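Local coordinates for protein basic helix-loop-helix, putative, expressed (PDB 5LW0) that binds ADP-ribose through this macrodomain, one part of a longer protein, and probably acts in ADP-ribosylation signalling linked to DNA interstrand crosslink repair, at residues L38-I43 against Y219-F223; V78-H82 against F107-I111; L87-K91 against F104-V108; S167-L173 against V185-V191. One frame throughout, in Å; residues are numbered along the deposited sequence.

The first strand, 37-40, lies near the middle of a mixed six-stranded sheet, and interaction 1 ties that strand to helix 208-230 near the C terminus, closing a loop that encloses the other three contacts. Interaction 2 joins neighbouring strands 74-79 and 104-108. Interaction 3 lies inside that smaller loop, packing helix 85-96 on strand 104-108, so the two contacts share F107 and V108. Interaction 4 follows in series, pairing strands 167-172 and 187-192 at the other end of the sheet. Its S168 meets S221 of interaction 1, while F40 of interaction 1 bonds V78 of interaction 2. Interactions 1 and 2 both touch the ADP-ribose.

Interaction 1 of 4, residues L38-I43 against Y219-F223; sequences LAFPSI and YTSLF. With AR6 ([(2R,3S,4R,5R)-5-(6-aminopurin-9-yl)-3,4-dihydroxy-oxolan-2-yl]methyl [hydroxy-[[(2R,3S,4R,5S)-3,4,5-trihydroxyoxolan-2-yl]methoxy]phosphoryl] hydrogen phosphate), chain C; PO4 (phosphate ion), chain D.
F223 turns the edge of its ring toward one face of F40, a T-shaped pair whose centroids lie 5.4 Å apart with the planes at 75°. The edge of F223 also receives L38 CD2, 3.7 Å from F223 CD1, while the carbonyl oxygen of Y219, one helical turn back, sits over one of its faces. Y219 completes the aromatic cluster, its CE1 coming obliquely to within 3.6 Å of F40 CE2. F40 reaches both helix residues because its CG stands between the backbone N and the carbonyl carbon (chi1 63°), which points the ring at helix 208-230. L222 packs beside the cluster, its CD2 4.0 Å from F40 CB.

Beyond the rings, the Y219 hydroxyl extends to the turn that follows the strand. There it accepts the amide of I43, with I43 N 2.9 Å from Y219 OH and an N-H...O angle of 146°. A water near the plane of the Y219 ring lies 2.6 Å from the same OH, donates to I43 O and also bonds S42 OG, which has T45 as a further partner. With a phenylalanine here, the ring packing could persist, but the buried I43 amide would probably lose its acceptor and the water one of its anchors.

This turn borders the ADP-ribose: S42 O comes 3.0 Å from C5' of the ligand, and P41 CB packs near its O4'. The chemistry thus divides in two, with apolar and aromatic packing joining strand to helix and a single phenol oxygen, bonded to amide and water, steadying the backbone of the binding loop from behind.

Interaction 2 of 4, residues V78-H82 against F107-I111; sequences VDLSH and FVGDI. With AR6 ([(2R,3S,4R,5R)-5-(6-aminopurin-9-yl)-3,4-dihydroxy-oxolan-2-yl]methyl [hydroxy-[[(2R,3S,4R,5S)-3,4,5-trihydroxyoxolan-2-yl]methoxy]phosphoryl] hydrogen phosphate), chain C.
V78 and D79 pair in parallel with F107 and V108, the two strands of a beta-alpha-beta unit in the macrodomain, and just past their C-terminal ends both segments turn into the ADP-ribose pocket. The backbone bonding strengthens toward the ligand. D79 N reaches F107 O only weakly, at 3.3 Å, whereas G109 N gives D79 O a nearly straight bond of 2.8 Å at 166°. D79 O also takes a CA-H...O contact from V108, and a further one runs from L80 CA to G109 O.

The D79 carboxylate is shared out. OD1 accepts the ribose hydroxyl O2' of the ligand at 2.7 Å, and also the amide of its own neighbour, L80 N, which comes from above the carboxylate plane; a weak bond from ribose O3' joins them. OD2 is taken by S84.

In segment 107-111 the adenine edge is read by two neighbours. D110 OD1 accepts ligand N6 at 2.9 Å, and I111 N donates to ligand N1 at 3.0 Å, both bonds almost linear. D110 is steadied in turn by T112 on OD1 and Q113 on OD2. The apolar side of the site is L80, whose CD2 packs against D110 CA while its CD1 rests over the face of the adenine, 3.5 Å from ligand C5.

Interaction 3 of 4, residues L87-K91 against F104-V108; sequences LSLVK and FFTFV
V90 CG1 meets the edge of the F104 ring, 3.7 Å from F104 CZ and close to the ring plane, the two side chains crossing at about a right angle. This belongs to the tight part of the contact, where helix 85-96 runs nearly antiparallel over strand 104-108, the segment axes 9.0 Å apart at 159°. The same methyl lies 4.0 Å from T106 CG2. One turn earlier, L87 slides past T106 in the opposite direction, laying CD2 against T106 CB at 4.0 Å, while CD1 spreads toward F107 O and V108 CG2. L87 also touches L77 and D79 of the adjoining strand, so the side chain bridges the two neighbouring strands.

The outer flank is looser. K91 runs across T106 at about a right angle, and its CG passes 3.5 Å from T106 OG1, a contact without a hydrogen bond. The lysine chain bends at chi3 (-113°) and continues past the threonine at the exposed side of the helix. T106 divides its branches accordingly, with OG1 set between the backbone N and the carbonyl carbon (chi1 66°) beside the lysine methylenes and CG2 touching K91 CG.

Cutting L87 back to an alanine is likely to open a gap beside T106 and V108 and to leave the first turns of the helix less firmly seated on the strands.

No hydrogen bond or salt bridge crosses between helix and strand here; the crossover of the beta-alpha-beta unit is seated on its sheet largely by hydrocarbon contact, dense on the inner side and thinning toward solvent.

Interaction 4 of 4, residues S167-L173 against V185-V191; sequences SSVAVPL and VTHIIHV
V169 and H190 lie side by side on one face of this antiparallel pair and point the same way, with V169 CG1 at the edge of the imidazole and 4.1 Å from H190 CB. V171 crosses the same ring obliquely, its CG2 3.7 Å from H190 CD2, while I188 CG2 from its own strand sits over one ring face. H190 CG stands anti to its carbonyl carbon, a setting (chi1 -60°) that brings the ring alongside V169 and V171 of the partner strand. Both ring nitrogens bond outward, NE2 to T156 and ND1 to N127.

On the other face, S168 CB approaches I189 CG2 at 3.9 Å, and A170 CB lies beside I189 CG1. P172 CB nears H187 CD2, and H187 ND1 is bonded to its neighbour T186 OG1. At the far end L173 reaches V185 with CD2, 3.9 Å from V185 CG1.

Backbone bonds in both directions link V169 with H190 and V171 with I188. A fifth, from L173 N to T186 O at 2.9 Å, is straight at the hydrogen, yet its donor stands above the carbonyl plane.

Strand 167-172 is one of the two outer strands of the sheet, and P172, lacking an N-H, has no backbone donor to turn outward. With five backbone bonds across the pair, the chemistry is mostly main-chain. H190 adds a polar link on the valine face, to helix 150-159 and strand 124-128, and S168 OG another, to S221 of helix 208-230, on the other.

Interaction 1 of 4, residues L38-I43 against Y219-F223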
# COMPACT_ATOMS: atom_id res chain seq x y z
N LEU A 38 9.15 -1.83 0.13
CA LEU A 38 7.70 -1.90 0.23
C LEU A 38 7.09 -1.44 -1.08
O LEU A 38 7.41 -0.35 -1.54
CB LEU A 38 7.19 -0.91 1.33
CG LEU A 38 5.67 -0.73 1.39
CD1 LEU A 38 5.01 -2.01 1.85
CD2 LEU A 38 5.33 0.42 2.32
N ALA A 39 6.26 -2.26 -1.68
CA ALA A 39 5.41 -1.82 -2.80
C ALA A 39 4.03 -1.54 -2.24
O ALA A 39 3.45 -2.38 -1.50
CB ALA A 39 5.34 -2.87 -3.87
N PHE A 40 3.45 -0.45 -2.64
CA PHE A 40 2.14 -0.10 -2.20
C PHE A 40 1.34 0.49 -3.33
O PHE A 40 1.87 1.22 -4.20
CB PHE A 40 2.17 0.89 -0.99
CG PHE A 40 2.78 2.19 -1.29
CD1 PHE A 40 4.13 2.32 -1.31
CD2 PHE A 40 1.97 3.35 -1.47
CE1 PHE A 40 4.72 3.57 -1.56
CE2 PHE A 40 2.54 4.60 -1.69
CZ PHE A 40 3.92 4.72 -1.71
N PRO A 41 0.01 0.28 -3.31
CA PRO A 41 -0.87 0.95 -4.25
C PRO A 41 -1.39 2.26 -3.67
O PRO A 41 -1.23 2.53 -2.46
CB PRO A 41 -2.02 -0.03 -4.34
CG PRO A 41 -2.15 -0.52 -2.95
CD PRO A 41 -0.74 -0.54 -2.37
N SER A 42 -2.07 3.05 -4.50
CA SER A 42 -2.65 4.29 -4.06
C SER A 42 -3.91 4.01 -3.23
O SER A 42 -4.95 3.63 -3.75
CB SER A 42 -2.98 5.14 -5.23
OG SER A 42 -3.63 6.35 -4.85
N ILE A 43 -3.79 4.18 -1.96
CA ILE A 43 -4.92 3.92 -1.06
C ILE A 43 -6.05 4.90 -1.24
O ILE A 43 -5.82 6.10 -1.41
CB ILE A 43 -4.42 4.06 0.42
CG1 ILE A 43 -3.22 3.12 0.70
CG2 ILE A 43 -5.55 3.81 1.41
CD1 ILE A 43 -3.47 1.65 0.41
N TYR A 219 -1.17 6.33 5.49
CA TYR A 219 0.19 6.16 4.91
C TYR A 219 1.26 6.11 5.99
O TYR A 219 2.17 5.22 5.95
CB TYR A 219 0.52 7.24 3.91
CG TYR A 219 -0.04 6.98 2.55
CD1 TYR A 219 0.38 5.89 1.80
CD2 TYR A 219 -1.05 7.75 2.03
CE1 TYR A 219 -0.14 5.63 0.55
CE2 TYR A 219 -1.62 7.48 0.79
CZ TYR A 219 -1.15 6.43 0.02
OH TYR A 219 -1.70 6.07 -1.17
N THR A 220 1.13 6.97 6.99
CA THR A 220 2.17 6.94 8.09
C THR A 220 2.12 5.64 8.83
O THR A 220 3.17 5.04 9.10
CB THR A 220 2.00 8.14 8.98
OG1 THR A 220 2.27 9.30 8.16
CG2 THR A 220 3.04 8.11 10.14
N SER A 221 0.92 5.09 9.03
CA SER A 221 0.75 3.85 9.72
C SER A 221 1.40 2.69 8.91
O SER A 221 2.10 1.81 9.45
CB SER A 221 -0.75 3.56 9.97
OG SER A 221 -0.90 2.30 10.60
N LEU A 222 1.11 2.67 7.62
CA LEU A 222 1.69 1.74 6.67
C LEU A 222 3.22 1.77 6.75
O LEU A 222 3.86 0.73 6.92
CB LEU A 222 1.25 2.05 5.29
CG LEU A 222 1.94 1.33 4.15
CD1 LEU A 222 1.84 -0.19 4.29
CD2 LEU A 222 1.43 1.84 2.83
N PHE A 223 3.79 2.95 6.62
CA PHE A 223 5.22 3.08 6.55
C PHE A 223 5.87 2.75 7.84
O PHE A 223 6.92 2.10 7.87
CB PHE A 223 5.63 4.46 6.07
CG PHE A 223 5.17 4.81 4.65
CD1 PHE A 223 4.94 3.88 3.67
CD2 PHE A 223 4.93 6.14 4.33
CE1 PHE A 223 4.56 4.24 2.42
CE2 PHE A 223 4.53 6.49 3.08
CZ PHE A 223 4.30 5.56 2.14
N1 AR6 C . -1.83 -4.12 -8.72
C2 AR6 C . -1.53 -2.82 -8.51
N3 AR6 C . -2.43 -1.87 -8.32
C4 AR6 C . -3.77 -2.18 -8.34
C5 AR6 C . -4.20 -3.53 -8.53
C6 AR6 C . -3.14 -4.54 -8.72
N6 AR6 C . -3.40 -5.81 -8.88
N7 AR6 C . -5.61 -3.53 -8.49
C8 AR6 C . -5.98 -2.25 -8.23
N9 AR6 C . -4.88 -1.43 -8.14
PA AR6 C . -8.71 -0.06 -4.63
PB AR6 C . -9.49 1.72 -2.37
C1' AR6 C . -4.82 -0.03 -7.77
O1A AR6 C . -10.10 0.22 -5.24
O1B AR6 C . -9.92 2.85 -3.28
C1D AR6 C . -11.29 -3.00 -2.05
O1D AR6 C . -11.84 -4.03 -2.85
C2' AR6 C . -5.93 0.89 -8.27
O2' AR6 C . -5.79 1.22 -9.69
O2A AR6 C . -8.21 -1.45 -4.56
O2B AR6 C . -8.71 2.03 -1.12
C2D AR6 C . -11.58 -3.31 -0.55
O2D AR6 C . -12.49 -4.47 -0.40
C3' AR6 C . -5.80 2.04 -7.31
O3' AR6 C . -4.79 3.00 -7.74
O3A AR6 C . -8.63 0.58 -3.13
C3D AR6 C . -12.18 -2.04 -0.00
O3D AR6 C . -13.60 -2.32 0.19
C4' AR6 C . -5.34 1.37 -6.00
O4' AR6 C . -4.97 0.06 -6.32
C4D AR6 C . -11.97 -0.97 -1.10
O4D AR6 C . -11.80 -1.66 -2.36
C5' AR6 C . -6.41 1.33 -4.94
O5' AR6 C . -7.68 0.89 -5.47
C5D AR6 C . -10.71 -0.12 -0.93
O5D AR6 C . -10.82 0.92 -1.93
P PO4 D . 3.77 12.57 9.06
O1 PO4 D . 3.70 12.64 7.47
O2 PO4 D . 2.81 11.50 9.55
O3 PO4 D . 3.49 14.00 9.65
O4 PO4 D . 5.19 12.16 9.47
O HOH W 1 -3.56 7.54 -2.23

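Interaction 2 of 4, residues V78-H82 against F107-I111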
# COMPACT_ATOMS: atom_id res chain seq x y z
N VAL A 78 2.86 1.51 -6.83
CA VAL A 78 2.52 0.71 -7.98
C VAL A 78 1.08 0.95 -8.42
O VAL A 78 0.19 1.15 -7.60
CB VAL A 78 2.75 -0.79 -7.74
CG1 VAL A 78 4.22 -1.04 -7.44
CG2 VAL A 78 1.85 -1.32 -6.64
N ASP A 79 0.87 0.89 -9.74
CA ASP A 79 -0.50 0.87 -10.31
C ASP A 79 -0.43 0.01 -11.58
O ASP A 79 0.64 -0.17 -12.19
CB ASP A 79 -1.02 2.29 -10.57
CG ASP A 79 -2.58 2.35 -10.64
OD1 ASP A 79 -3.22 1.31 -10.36
OD2 ASP A 79 -3.15 3.46 -11.02
N LEU A 80 -1.57 -0.50 -11.99
CA LEU A 80 -1.61 -1.49 -13.04
C LEU A 80 -1.33 -0.94 -14.42
O LEU A 80 -0.81 -1.65 -15.26
CB LEU A 80 -3.02 -2.12 -13.06
CG LEU A 80 -3.30 -3.15 -12.04
CD1 LEU A 80 -4.83 -3.36 -11.99
CD2 LEU A 80 -2.56 -4.38 -12.45
N SER A 81 -1.74 0.27 -14.68
CA SER A 81 -1.66 0.80 -16.04
C SER A 81 -0.67 1.88 -16.20
O SER A 81 -0.57 2.76 -15.37
CB SER A 81 -3.06 1.33 -16.51
OG SER A 81 -2.95 1.93 -17.81
N HIS A 82 0.04 1.90 -17.33
CA HIS A 82 0.93 3.02 -17.65
C HIS A 82 0.25 4.32 -17.85
O HIS A 82 0.87 5.34 -17.75
CB HIS A 82 1.80 2.71 -18.88
CG HIS A 82 1.08 2.87 -20.18
ND1 HIS A 82 0.31 1.86 -20.73
CD2 HIS A 82 1.03 3.91 -21.05
CE1 HIS A 82 -0.19 2.27 -21.89
NE2 HIS A 82 0.22 3.50 -22.11
N PHE A 107 6.04 2.62 -10.24
CA PHE A 107 6.28 1.42 -11.03
C PHE A 107 4.95 0.93 -11.55
O PHE A 107 4.01 0.80 -10.81
CB PHE A 107 6.96 0.36 -10.18
CG PHE A 107 7.53 -0.82 -10.96
CD1 PHE A 107 8.74 -0.76 -11.54
CD2 PHE A 107 6.80 -2.01 -11.03
CE1 PHE A 107 9.27 -1.90 -12.18
CE2 PHE A 107 7.32 -3.13 -11.64
CZ PHE A 107 8.51 -3.03 -12.28
N VAL A 108 4.92 0.63 -12.85
CA VAL A 108 3.71 0.06 -13.47
C VAL A 108 3.73 -1.45 -13.37
O VAL A 108 4.68 -2.13 -13.82
CB VAL A 108 3.62 0.43 -14.95
CG1 VAL A 108 2.33 -0.17 -15.57
CG2 VAL A 108 3.66 1.89 -15.13
N GLY A 109 2.69 -2.01 -12.78
CA GLY A 109 2.63 -3.44 -12.62
C GLY A 109 1.52 -3.90 -11.74
O GLY A 109 0.84 -3.11 -11.13
N ASP A 110 1.36 -5.19 -11.71
CA ASP A 110 0.43 -5.84 -10.82
C ASP A 110 1.22 -6.13 -9.52
O ASP A 110 2.27 -6.79 -9.55
CB ASP A 110 -0.02 -7.15 -11.46
CG ASP A 110 -1.03 -7.93 -10.63
OD1 ASP A 110 -1.21 -7.69 -9.43
OD2 ASP A 110 -1.63 -8.89 -11.23
N ILE A 111 0.72 -5.62 -8.41
CA ILE A 111 1.36 -5.77 -7.13
C ILE A 111 1.55 -7.21 -6.69
O ILE A 111 2.34 -7.49 -5.81
CB ILE A 111 0.64 -4.91 -6.08
CG1 ILE A 111 1.60 -4.49 -4.98
CG2 ILE A 111 -0.59 -5.57 -5.55
CD1 ILE A 111 1.03 -3.43 -4.07
N1 AR6 C . -1.83 -4.12 -8.72
C2 AR6 C . -1.53 -2.82 -8.51
N3 AR6 C . -2.43 -1.87 -8.32
C4 AR6 C . -3.77 -2.18 -8.34
C5 AR6 C . -4.20 -3.53 -8.53
C6 AR6 C . -3.14 -4.54 -8.72
N6 AR6 C . -3.40 -5.81 -8.88
N7 AR6 C . -5.61 -3.53 -8.49
C8 AR6 C . -5.98 -2.25 -8.23
N9 AR6 C . -4.88 -1.43 -8.14
PA AR6 C . -8.71 -0.06 -4.63
PB AR6 C . -9.49 1.72 -2.37
C1' AR6 C . -4.82 -0.03 -7.77
O1A AR6 C . -10.10 0.22 -5.24
O1B AR6 C . -9.92 2.85 -3.28
C1D AR6 C . -11.29 -3.00 -2.05
O1D AR6 C . -11.84 -4.03 -2.85
C2' AR6 C . -5.93 0.89 -8.27
O2' AR6 C . -5.79 1.22 -9.69
O2A AR6 C . -8.21 -1.45 -4.56
O2B AR6 C . -8.71 2.03 -1.12
C2D AR6 C . -11.58 -3.31 -0.55
O2D AR6 C . -12.49 -4.47 -0.40
C3' AR6 C . -5.80 2.04 -7.31
O3' AR6 C . -4.79 3.00 -7.74
O3A AR6 C . -8.63 0.58 -3.13
C3D AR6 C . -12.18 -2.04 -0.00
O3D AR6 C . -13.60 -2.32 0.19
C4' AR6 C . -5.34 1.37 -6.00
O4' AR6 C . -4.97 0.06 -6.32
C4D AR6 C . -11.97 -0.97 -1.10
O4D AR6 C . -11.80 -1.66 -2.36
C5' AR6 C . -6.41 1.33 -4.94
O5' AR6 C . -7.68 0.89 -5.47
C5D AR6 C . -10.71 -0.12 -0.93
O5D AR6 C . -10.82 0.92 -1.93

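Interaction 3 of 4, residues L87-K91 against F104-V108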
# COMPACT_ATOMS: atom_id res chain seq x y z
N LEU A 87 -0.19 7.69 -10.83
CA LEU A 87 1.28 7.61 -11.03
C LEU A 87 1.84 8.88 -11.69
O LEU A 87 2.88 9.39 -11.29
CB LEU A 87 1.69 6.36 -11.82
CG LEU A 87 1.38 5.01 -11.22
CD1 LEU A 87 2.02 3.91 -12.06
CD2 LEU A 87 1.82 4.91 -9.78
N SER A 88 1.12 9.42 -12.65
CA SER A 88 1.57 10.62 -13.36
C SER A 88 1.66 11.85 -12.43
O SER A 88 2.66 12.58 -12.43
CB SER A 88 0.62 10.92 -14.54
OG SER A 88 1.07 12.05 -15.27
N LEU A 89 0.64 12.00 -11.55
CA LEU A 89 0.62 13.06 -10.59
C LEU A 89 1.69 12.92 -9.58
O LEU A 89 2.38 13.88 -9.21
CB LEU A 89 -0.73 13.14 -9.90
CG LEU A 89 -1.94 13.63 -10.76
CD1 LEU A 89 -3.26 13.31 -10.12
CD2 LEU A 89 -1.81 15.09 -11.02
N VAL A 90 1.87 11.70 -9.06
CA VAL A 90 2.89 11.50 -8.07
C VAL A 90 4.26 11.74 -8.64
O VAL A 90 5.12 12.36 -7.98
CB VAL A 90 2.74 10.13 -7.41
CG1 VAL A 90 3.96 9.76 -6.62
CG2 VAL A 90 1.51 10.12 -6.52
N LYS A 91 4.51 11.28 -9.85
CA LYS A 91 5.85 11.54 -10.49
C LYS A 91 6.14 13.05 -10.55
O LYS A 91 7.23 13.48 -10.24
CB LYS A 91 5.90 10.95 -11.90
CG LYS A 91 6.09 9.48 -11.90
CD LYS A 91 6.51 9.02 -13.29
CE LYS A 91 5.49 8.21 -13.92
NZ LYS A 91 5.90 7.83 -15.32
N PHE A 104 12.53 6.34 -3.41
CA PHE A 104 11.11 6.25 -3.81
C PHE A 104 11.01 6.36 -5.31
O PHE A 104 11.65 7.25 -5.95
CB PHE A 104 10.29 7.43 -3.22
CG PHE A 104 8.91 7.53 -3.78
CD1 PHE A 104 7.97 6.59 -3.41
CD2 PHE A 104 8.62 8.44 -4.79
CE1 PHE A 104 6.71 6.60 -3.99
CE2 PHE A 104 7.37 8.44 -5.40
CZ PHE A 104 6.42 7.50 -5.00
N PHE A 105 10.19 5.51 -5.91
CA PHE A 105 9.82 5.65 -7.27
C PHE A 105 8.48 5.03 -7.55
O PHE A 105 7.95 4.32 -6.71
CB PHE A 105 10.90 5.15 -8.24
CG PHE A 105 11.37 3.79 -8.00
CD1 PHE A 105 10.70 2.68 -8.53
CD2 PHE A 105 12.52 3.57 -7.26
CE1 PHE A 105 11.20 1.40 -8.37
CE2 PHE A 105 13.00 2.29 -7.06
CZ PHE A 105 12.33 1.19 -7.61
N THR A 106 7.92 5.33 -8.73
CA THR A 106 6.64 4.70 -9.16
C THR A 106 6.97 3.54 -10.09
O THR A 106 8.05 3.52 -10.73
CB THR A 106 5.74 5.68 -9.88
OG1 THR A 106 6.33 6.10 -11.13
CG2 THR A 106 5.39 6.89 -9.02
N PHE A 107 6.04 2.62 -10.24
CA PHE A 107 6.28 1.42 -11.03
C PHE A 107 4.95 0.93 -11.55
O PHE A 107 4.01 0.80 -10.81
CB PHE A 107 6.96 0.36 -10.18
CG PHE A 107 7.53 -0.82 -10.96
CD1 PHE A 107 8.74 -0.76 -11.54
CD2 PHE A 107 6.80 -2.01 -11.03
CE1 PHE A 107 9.27 -1.90 -12.18
CE2 PHE A 107 7.32 -3.13 -11.64
CZ PHE A 107 8.51 -3.03 -12.28
N VAL A 108 4.92 0.63 -12.85
CA VAL A 108 3.71 0.06 -13.47
C VAL A 108 3.73 -1.45 -13.37
O VAL A 108 4.68 -2.13 -13.82
CB VAL A 108 3.62 0.43 -14.95
CG1 VAL A 108 2.33 -0.17 -15.57
CG2 VAL A 108 3.66 1.89 -15.13

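Interaction 4 of 4, residues S167-L173 against V185-V191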
# COMPACT_ATOMS: atom_id res chain seq x y z
N SER A 167 -5.52 3.35 9.72
CA SER A 167 -4.66 2.39 10.44
C SER A 167 -4.32 1.21 9.55
O SER A 167 -4.85 1.03 8.42
CB SER A 167 -5.32 1.94 11.72
OG SER A 167 -6.45 1.16 11.46
N SER A 168 -3.38 0.41 10.02
CA SER A 168 -2.89 -0.70 9.21
C SER A 168 -2.46 -1.82 10.14
O SER A 168 -2.31 -1.60 11.36
CB SER A 168 -1.76 -0.27 8.31
OG SER A 168 -0.65 0.12 9.06
N VAL A 169 -2.30 -3.02 9.59
CA VAL A 169 -1.79 -4.17 10.34
C VAL A 169 -0.91 -5.04 9.45
O VAL A 169 -1.25 -5.31 8.34
CB VAL A 169 -2.94 -5.01 10.98
CG1 VAL A 169 -3.86 -5.55 9.96
CG2 VAL A 169 -2.38 -6.13 11.85
N ALA A 170 0.26 -5.40 9.98
CA ALA A 170 1.23 -6.20 9.29
C ALA A 170 0.97 -7.62 9.55
O ALA A 170 0.81 -8.04 10.71
CB ALA A 170 2.64 -5.86 9.74
N VAL A 171 0.96 -8.40 8.47
CA VAL A 171 0.68 -9.85 8.59
C VAL A 171 1.79 -10.60 7.92
O VAL A 171 2.04 -10.43 6.72
CB VAL A 171 -0.65 -10.18 7.90
CG1 VAL A 171 -0.94 -11.70 7.98
CG2 VAL A 171 -1.80 -9.38 8.53
N PRO A 172 2.44 -11.55 8.64
CA PRO A 172 3.42 -12.37 7.95
C PRO A 172 2.75 -13.39 7.07
O PRO A 172 1.74 -13.97 7.45
CB PRO A 172 4.19 -13.09 9.08
CG PRO A 172 3.66 -12.56 10.33
CD PRO A 172 2.38 -11.82 10.07
N LEU A 173 3.25 -13.53 5.84
CA LEU A 173 2.63 -14.40 4.84
C LEU A 173 3.34 -15.77 4.89
O LEU A 173 4.53 -15.83 4.65
CB LEU A 173 2.80 -13.80 3.44
CG LEU A 173 2.16 -14.60 2.32
CD1 LEU A 173 0.66 -14.72 2.45
CD2 LEU A 173 2.50 -14.06 0.95
N VAL A 185 7.16 -12.58 -1.59
CA VAL A 185 6.46 -11.73 -0.60
C VAL A 185 6.49 -12.48 0.76
O VAL A 185 6.08 -13.67 0.87
CB VAL A 185 5.05 -11.44 -1.01
CG1 VAL A 185 4.28 -10.72 0.08
CG2 VAL A 185 4.99 -10.66 -2.31
N THR A 186 6.94 -11.77 1.79
CA THR A 186 7.04 -12.31 3.14
C THR A 186 6.01 -11.67 4.12
O THR A 186 5.73 -12.23 5.17
CB THR A 186 8.44 -12.09 3.73
OG1 THR A 186 8.72 -10.68 3.81
CG2 THR A 186 9.51 -12.80 2.94
N HIS A 187 5.46 -10.50 3.75
CA HIS A 187 4.51 -9.79 4.60
C HIS A 187 3.57 -8.99 3.76
O HIS A 187 3.96 -8.46 2.72
CB HIS A 187 5.25 -8.78 5.54
CG HIS A 187 6.15 -9.42 6.54
ND1 HIS A 187 7.43 -9.84 6.23
CD2 HIS A 187 6.00 -9.63 7.86
CE1 HIS A 187 7.98 -10.36 7.30
NE2 HIS A 187 7.17 -10.19 8.32
N ILE A 188 2.34 -8.92 4.22
CA ILE A 188 1.34 -8.05 3.64
C ILE A 188 0.88 -7.09 4.73
O ILE A 188 0.61 -7.51 5.83
CB ILE A 188 0.15 -8.88 3.11
CG1 ILE A 188 0.66 -9.71 1.87
CG2 ILE A 188 -1.03 -7.99 2.79
CD1 ILE A 188 -0.28 -10.72 1.41
N ILE A 189 0.81 -5.83 4.42
CA ILE A 189 0.30 -4.86 5.35
C ILE A 189 -1.04 -4.38 4.85
O ILE A 189 -1.10 -3.65 3.86
CB ILE A 189 1.29 -3.65 5.55
CG1 ILE A 189 2.68 -4.15 5.93
CG2 ILE A 189 0.70 -2.71 6.57
CD1 ILE A 189 3.75 -3.05 5.98
N HIS A 190 -2.12 -4.76 5.56
CA HIS A 190 -3.44 -4.29 5.24
C HIS A 190 -3.57 -2.85 5.75
O HIS A 190 -3.32 -2.60 6.92
CB HIS A 190 -4.48 -5.12 5.95
CG HIS A 190 -4.46 -6.58 5.59
ND1 HIS A 190 -4.76 -7.03 4.33
CD2 HIS A 190 -4.28 -7.67 6.35
CE1 HIS A 190 -4.76 -8.36 4.33
NE2 HIS A 190 -4.43 -8.77 5.53
N VAL A 191 -4.08 -1.95 4.91
CA VAL A 191 -4.25 -0.54 5.24
C VAL A 191 -5.69 -0.14 4.96
O VAL A 191 -6.23 -0.53 3.89
CB VAL A 191 -3.39 0.33 4.34
CG1 VAL A 191 -3.48 1.75 4.81
CG2 VAL A 191 -1.96 -0.15 4.33